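Local coordinates for protein sphingomyelinase-c (Listeria ivanovii, PDB 1ZWX) that is a sphingomyelinase C of the endonuclease/exonuclease/phosphatase family, with the two-sheet DNase I-like fold, at residues Pro144-Gly149 / Glu188-Gly193; Asn213-Ala218 / Val252-Ala257. One frame throughout, in Å; residues are numbered along the deposited sequence.

Contact 1: residues Pro144-Gly149 / Glu188-Gly193; sequences PYHIIG and EIIFIG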
loop_
_atom_site.group_PDB
_atom_site.type_symbol
_atom_site.label_atom_id
_atom_site.label_comp_id
_atom_site.label_asym_id
_atom_site.label_seq_id
_atom_site.Cartn_x
_atom_site.Cartn_y
_atom_site.Cartn_z
ATOM N N PRO A 144 17.848 13.301 -0.732
ATOM C CA PRO A 144 17.094 12.265 -1.443
ATOM C C PRO A 144 16.435 11.223 -0.536
ATOM O O PRO A 144 16.973 10.845 0.548
ATOM C CB PRO A 144 18.145 11.625 -2.332
ATOM C CG PRO A 144 19.489 11.836 -1.559
ATOM C CD PRO A 144 19.290 12.976 -0.603
ATOM N N TYR A 145 15.263 10.759 -0.976
ATOM C CA TYR A 145 14.524 9.708 -0.265
ATOM C C TYR A 145 13.969 8.789 -1.330
ATOM O O TYR A 145 13.514 9.255 -2.377
ATOM C CB TYR A 145 13.403 10.252 0.628
ATOM C CG TYR A 145 13.871 11.131 1.759
ATOM C CD1 TYR A 145 14.000 10.646 3.043
ATOM C CD2 TYR A 145 14.183 12.480 1.528
ATOM C CE1 TYR A 145 14.448 11.483 4.103
ATOM C CE2 TYR A 145 14.622 13.308 2.557
ATOM C CZ TYR A 145 14.746 12.824 3.828
ATOM O OH TYR A 145 15.180 13.680 4.812
ATOM N N HIS A 146 14.107 7.476 -1.102
ATOM C CA HIS A 146 13.697 6.456 -2.079
ATOM C C HIS A 146 12.526 5.688 -1.461
ATOM O O HIS A 146 12.578 5.285 -0.287
ATOM C CB HIS A 146 14.865 5.516 -2.449
ATOM C CG HIS A 146 16.086 6.238 -2.951
ATOM N ND1 HIS A 146 16.386 6.330 -4.289
ATOM C CD2 HIS A 146 17.065 6.916 -2.294
ATOM C CE1 HIS A 146 17.510 7.024 -4.441
ATOM N NE2 HIS A 146 17.949 7.371 -3.246
ATOM N N ILE A 147 11.441 5.541 -2.230
ATOM C CA ILE A 147 10.223 4.920 -1.683
ATOM C C ILE A 147 9.734 3.911 -2.701
ATOM O O ILE A 147 9.594 4.235 -3.889
ATOM C CB ILE A 147 9.074 5.924 -1.386
ATOM C CG1 ILE A 147 9.479 6.930 -0.305
ATOM C CG2 ILE A 147 7.804 5.179 -0.935
ATOM C CD1 ILE A 147 10.052 8.251 -0.928
ATOM N N ILE A 148 9.539 2.680 -2.221
ATOM C CA ILE A 148 8.920 1.622 -3.014
ATOM C C ILE A 148 7.576 1.324 -2.357
ATOM O O ILE A 148 7.512 1.020 -1.147
ATOM C CB ILE A 148 9.839 0.384 -3.114
ATOM C CG1 ILE A 148 11.025 0.748 -4.020
ATOM C CG2 ILE A 148 9.037 -0.871 -3.614
ATOM C CD1 ILE A 148 12.117 -0.300 -4.104
ATOM N N GLY A 149 6.509 1.477 -3.149
ATOM C CA GLY A 149 5.131 1.207 -2.704
ATOM C C GLY A 149 4.675 -0.048 -3.454
ATOM O O GLY A 149 4.941 -0.202 -4.644
ATOM N N GLU A 188 22.062 6.781 1.266
ATOM C CA GLU A 188 20.674 7.220 1.026
ATOM C C GLU A 188 19.631 6.200 1.519
ATOM O O GLU A 188 19.854 4.991 1.414
ATOM C CB GLU A 188 20.501 7.524 -0.457
ATOM C CG GLU A 188 21.357 8.694 -0.888
ATOM C CD GLU A 188 21.288 9.008 -2.366
ATOM O OE1 GLU A 188 22.194 9.738 -2.805
ATOM O OE2 GLU A 188 20.363 8.583 -3.113
ATOM N N ILE A 189 18.508 6.688 2.042
ATOM C CA ILE A 189 17.511 5.821 2.663
ATOM C C ILE A 189 16.511 5.263 1.628
ATOM O O ILE A 189 16.122 5.955 0.687
ATOM C CB ILE A 189 16.786 6.537 3.810
ATOM C CG1 ILE A 189 15.913 5.558 4.627
ATOM C CG2 ILE A 189 15.984 7.780 3.265
ATOM C CD1 ILE A 189 15.512 6.012 6.045
ATOM N N ILE A 190 16.133 3.988 1.818
ATOM C CA ILE A 190 15.114 3.319 0.995
ATOM C C ILE A 190 14.019 2.806 1.935
ATOM O O ILE A 190 14.294 2.124 2.950
ATOM C CB ILE A 190 15.682 2.148 0.175
ATOM C CG1 ILE A 190 16.904 2.573 -0.621
ATOM C CG2 ILE A 190 14.579 1.521 -0.739
ATOM C CD1 ILE A 190 17.577 1.427 -1.362
ATOM N N PHE A 191 12.779 3.164 1.593
ATOM C CA PHE A 191 11.601 2.673 2.293
ATOM C C PHE A 191 10.859 1.710 1.353
ATOM O O PHE A 191 10.870 1.870 0.121
ATOM C CB PHE A 191 10.649 3.801 2.650
ATOM C CG PHE A 191 11.221 4.852 3.564
ATOM C CD1 PHE A 191 11.787 6.010 3.037
ATOM C CD2 PHE A 191 11.119 4.713 4.947
ATOM C CE1 PHE A 191 12.285 7.013 3.889
ATOM C CE2 PHE A 191 11.612 5.707 5.808
ATOM C CZ PHE A 191 12.173 6.877 5.257
ATOM N N ILE A 192 10.248 0.697 1.950
ATOM C CA ILE A 192 9.459 -0.289 1.196
ATOM C C ILE A 192 8.184 -0.424 2.002
ATOM O O ILE A 192 8.203 -0.806 3.157
ATOM C CB ILE A 192 10.159 -1.687 1.049
ATOM C CG1 ILE A 192 11.529 -1.592 0.365
ATOM C CG2 ILE A 192 9.248 -2.665 0.212
ATOM C CD1 ILE A 192 12.376 -2.922 0.544
ATOM N N GLY A 193 7.056 -0.060 1.400
ATOM C CA GLY A 193 5.797 -0.077 2.144
ATOM C C GLY A 193 4.591 -0.510 1.320
ATOM O O GLY A 193 4.623 -0.523 0.094
#
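Strands 143-151 and 189-193 pair in parallel, as neighbours in one of the two large mixed sheets of this DNase I-like fold, and helix 161-182 makes the crossover between them in a beta-alpha-beta unit. The short segments run 19° apart, and backbone bonds alternate along them: His146 N to Ile189 O, Phe191 N to His146 O (2.8 Å), Ile148 N to Phe191 O and Gly193 N to Ile148 O (2.8 Å). His146, Ile148, Ile190 and Ile192 share one face of the sheet, where Ile148, Ile190 and Ile192 pack against Ile179 of the crossover helix. The other face carries Tyr145, Ile147, Ile189 and Phe191. There the Tyr145 and Phe191 side chains lie side by side, Phe191 CE1 reaching the edge of the tyrosine ring at Tyr145 CD1 (4.1 Å), while CG2 of Ile189 packs 3.5 Å from Tyr145 CD1. Phe11 meets both rings, and the Tyr145 hydroxyl bonds to Pro8 O. At the start of the pairing, with CG of Glu188 anti to its own carbonyl carbon (chi1 -65°) and the chain extended beyond, the carboxylate reaches the imidazole edge of His146. His146 NE2 donates to Glu188 OE2 over 2.7 Å, the oxygen using its anti lone pair, and ring and carboxylate planes are only 16° apart. CG of Pro144 comes within 3.4 Å of Glu188 CD. Because Tyr135 OH bonds to His146 ND1, both imidazole nitrogens are engaged and the ring's rotation is fixed; the carboxylate would tend to polarise the NE2-H bond and could stabilise positive charge on the ring.

Contact 2: residues Asn213-Ala218 / Val252-Ala257; sequences NVSSPA and VENGHA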
loop_
_atom_site.group_PDB
_atom_site.type_symbol
_atom_site.label_atom_id
_atom_site.label_comp_id
_atom_site.label_asym_id
_atom_site.label_seq_id
_atom_site.Cartn_x
_atom_site.Cartn_y
_atom_site.Cartn_z
ATOM N N ASN A 213 15.225 -7.749 2.942
ATOM C CA ASN A 213 16.366 -7.165 3.681
ATOM C C ASN A 213 15.931 -5.979 4.563
ATOM O O ASN A 213 16.435 -4.861 4.418
ATOM C CB ASN A 213 17.482 -6.763 2.684
ATOM C CG ASN A 213 18.795 -6.400 3.385
ATOM O OD1 ASN A 213 19.581 -5.556 2.896
ATOM N ND2 ASN A 213 19.017 -6.984 4.534
ATOM N N VAL A 214 14.978 -6.219 5.458
ATOM C CA VAL A 214 14.430 -5.187 6.318
ATOM C C VAL A 214 14.334 -5.756 7.725
ATOM O O VAL A 214 14.415 -6.974 7.895
ATOM C CB VAL A 214 13.011 -4.698 5.824
ATOM C CG1 VAL A 214 13.100 -4.133 4.410
ATOM C CG2 VAL A 214 11.972 -5.836 5.875
ATOM N N SER A 215 14.141 -4.891 8.720
ATOM C CA SER A 215 13.830 -5.310 10.090
ATOM C C SER A 215 12.496 -4.765 10.532
ATOM O O SER A 215 11.964 -3.828 9.914
ATOM C CB SER A 215 14.914 -4.855 11.087
ATOM O OG SER A 215 16.172 -5.306 10.627
ATOM N N SER A 216 11.960 -5.341 11.610
ATOM C CA SER A 216 10.711 -4.858 12.182
ATOM C C SER A 216 10.929 -3.432 12.701
ATOM O O SER A 216 11.998 -3.153 13.276
ATOM C CB SER A 216 10.280 -5.736 13.337
ATOM O OG SER A 216 9.923 -7.021 12.869
ATOM N N PRO A 217 9.972 -2.520 12.438
ATOM C CA PRO A 217 10.019 -1.203 13.104
ATOM C C PRO A 217 10.219 -1.309 14.624
ATOM O O PRO A 217 9.840 -2.321 15.237
ATOM C CB PRO A 217 8.659 -0.584 12.759
ATOM C CG PRO A 217 8.345 -1.175 11.386
ATOM C CD PRO A 217 8.858 -2.612 11.468
ATOM N N ALA A 218 10.833 -0.271 15.206
ATOM C CA ALA A 218 11.146 -0.225 16.637
ATOM C C ALA A 218 9.910 -0.341 17.527
ATOM O O ALA A 218 8.833 0.197 17.199
ATOM C CB ALA A 218 11.915 1.061 16.970
ATOM N N VAL A 252 12.204 0.136 6.544
ATOM C CA VAL A 252 13.437 0.733 6.066
ATOM C C VAL A 252 14.353 -0.387 5.604
ATOM O O VAL A 252 14.511 -1.393 6.314
ATOM C CB VAL A 252 14.114 1.546 7.205
ATOM C CG1 VAL A 252 15.497 1.994 6.744
ATOM C CG2 VAL A 252 13.247 2.744 7.599
ATOM N N GLU A 253 14.934 -0.244 4.430
ATOM C CA GLU A 253 15.835 -1.257 3.915
ATOM C C GLU A 253 17.193 -1.244 4.653
ATOM O O GLU A 253 17.753 -0.168 4.904
ATOM C CB GLU A 253 16.024 -1.098 2.421
ATOM C CG GLU A 253 16.340 -2.430 1.651
ATOM C CD GLU A 253 17.833 -2.640 1.376
ATOM O OE1 GLU A 253 18.651 -1.745 1.694
ATOM O OE2 GLU A 253 18.193 -3.686 0.802
ATOM N N ASN A 254 17.725 -2.441 4.958
ATOM C CA ASN A 254 18.870 -2.552 5.888
ATOM C C ASN A 254 20.232 -2.232 5.298
ATOM O O ASN A 254 21.157 -1.906 6.043
ATOM C CB ASN A 254 18.917 -3.928 6.599
ATOM C CG ASN A 254 17.913 -4.038 7.755
ATOM O OD1 ASN A 254 17.447 -3.046 8.316
ATOM N ND2 ASN A 254 17.568 -5.273 8.112
ATOM N N GLY A 255 20.390 -2.341 3.995
ATOM C CA GLY A 255 21.700 -2.078 3.411
ATOM C C GLY A 255 21.977 -0.590 3.155
ATOM O O GLY A 255 23.051 -0.222 2.692
ATOM N N HIS A 256 21.001 0.257 3.454
ATOM C CA HIS A 256 21.082 1.680 3.137
ATOM C C HIS A 256 20.849 2.503 4.382
ATOM O O HIS A 256 20.727 1.949 5.482
ATOM C CB HIS A 256 20.095 2.015 2.021
ATOM C CG HIS A 256 20.475 1.415 0.717
ATOM N ND1 HIS A 256 20.379 0.064 0.471
ATOM C CD2 HIS A 256 20.992 1.965 -0.403
ATOM C CE1 HIS A 256 20.793 -0.190 -0.756
ATOM N NE2 HIS A 256 21.165 0.949 -1.310
ATOM N N ALA A 257 20.788 3.828 4.241
ATOM C CA ALA A 257 20.780 4.693 5.416
ATOM C C ALA A 257 19.584 4.466 6.307
ATOM O O ALA A 257 18.477 4.199 5.822
ATOM C CB ALA A 257 20.844 6.171 5.006
HETATM O O HOH W 1 11.762 -1.133 9.198
HETATM O O HOH W 2 15.109 -2.190 8.635
#
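With CG of Asn254 anti to its carbonyl carbon (chi1 -78°) and OG of Ser215 likewise beside its own backbone N, amide and hydroxyl meet across two loops of the DNase I-like fold. One loop leaves helix 203-212, Asn213 being the first residue to break helical geometry, with positive phi; the other follows strand 248-252 and forms a type I beta turn from Glu253 to His256. Asn254 grips the first loop twice. Asn254 ND2 donates to Ser215 OG over 2.9 Å, the hydroxyl lying near the amide plane, and Asn254 N donates to Asn213 O at 2.8 Å. Two waters complete the join: one bridges Ser215 O and Val252 N, while the second accepts from Ser215 N and donates to both Val252 O and Asn254 OD1, so that both ends of the Asn254 amide are held. Alongside this polar seam, CG1 of Val214 rests 3.6 Å from Val252 O and 4.0 Å from Glu253 CA; the valine also packs on Phe251 and on Ile192, which ties the loop to the sheet. Further along, Pro217 packs against Trp262 and Ser216 bonds to Tyr205, extending the attachment toward the second large sheet and back to helix 203-212. Within the turn, a bend in the Glu253 chain (chi2 -98°) brings the carboxylate to the turn's own Gly255 N and His256 ND1, and Gln176 NE2 of helix 161-182 holds OE2. The other oxygen, Glu253 OE1, accepts from Gly255 N at 2.9 Å and His256 ND1 at 2.8 Å, the two donors arriving from opposite faces of the carboxylate plane.

In the fold
The centres of contacts 1 and 2 lie about 10 Å apart, on the same side of the chain's centre, and follow one another in series: the pairing of 144-149 with 188-193 closes before 213-218 meets 252-257. Strand 189-193 lies between strands 143-151 and 248-252 in a single mixed sheet, and the second segment of contact 2 leaves the end of strand 248-252. The two touch directly, through probable hydrogen bonds from Glu253 N to Ile190 O and from Ala257 N to Glu188 O. These bonds join strand 189-193 and the residue before it to the loop that leads to strand 262-266, in the other large sheet.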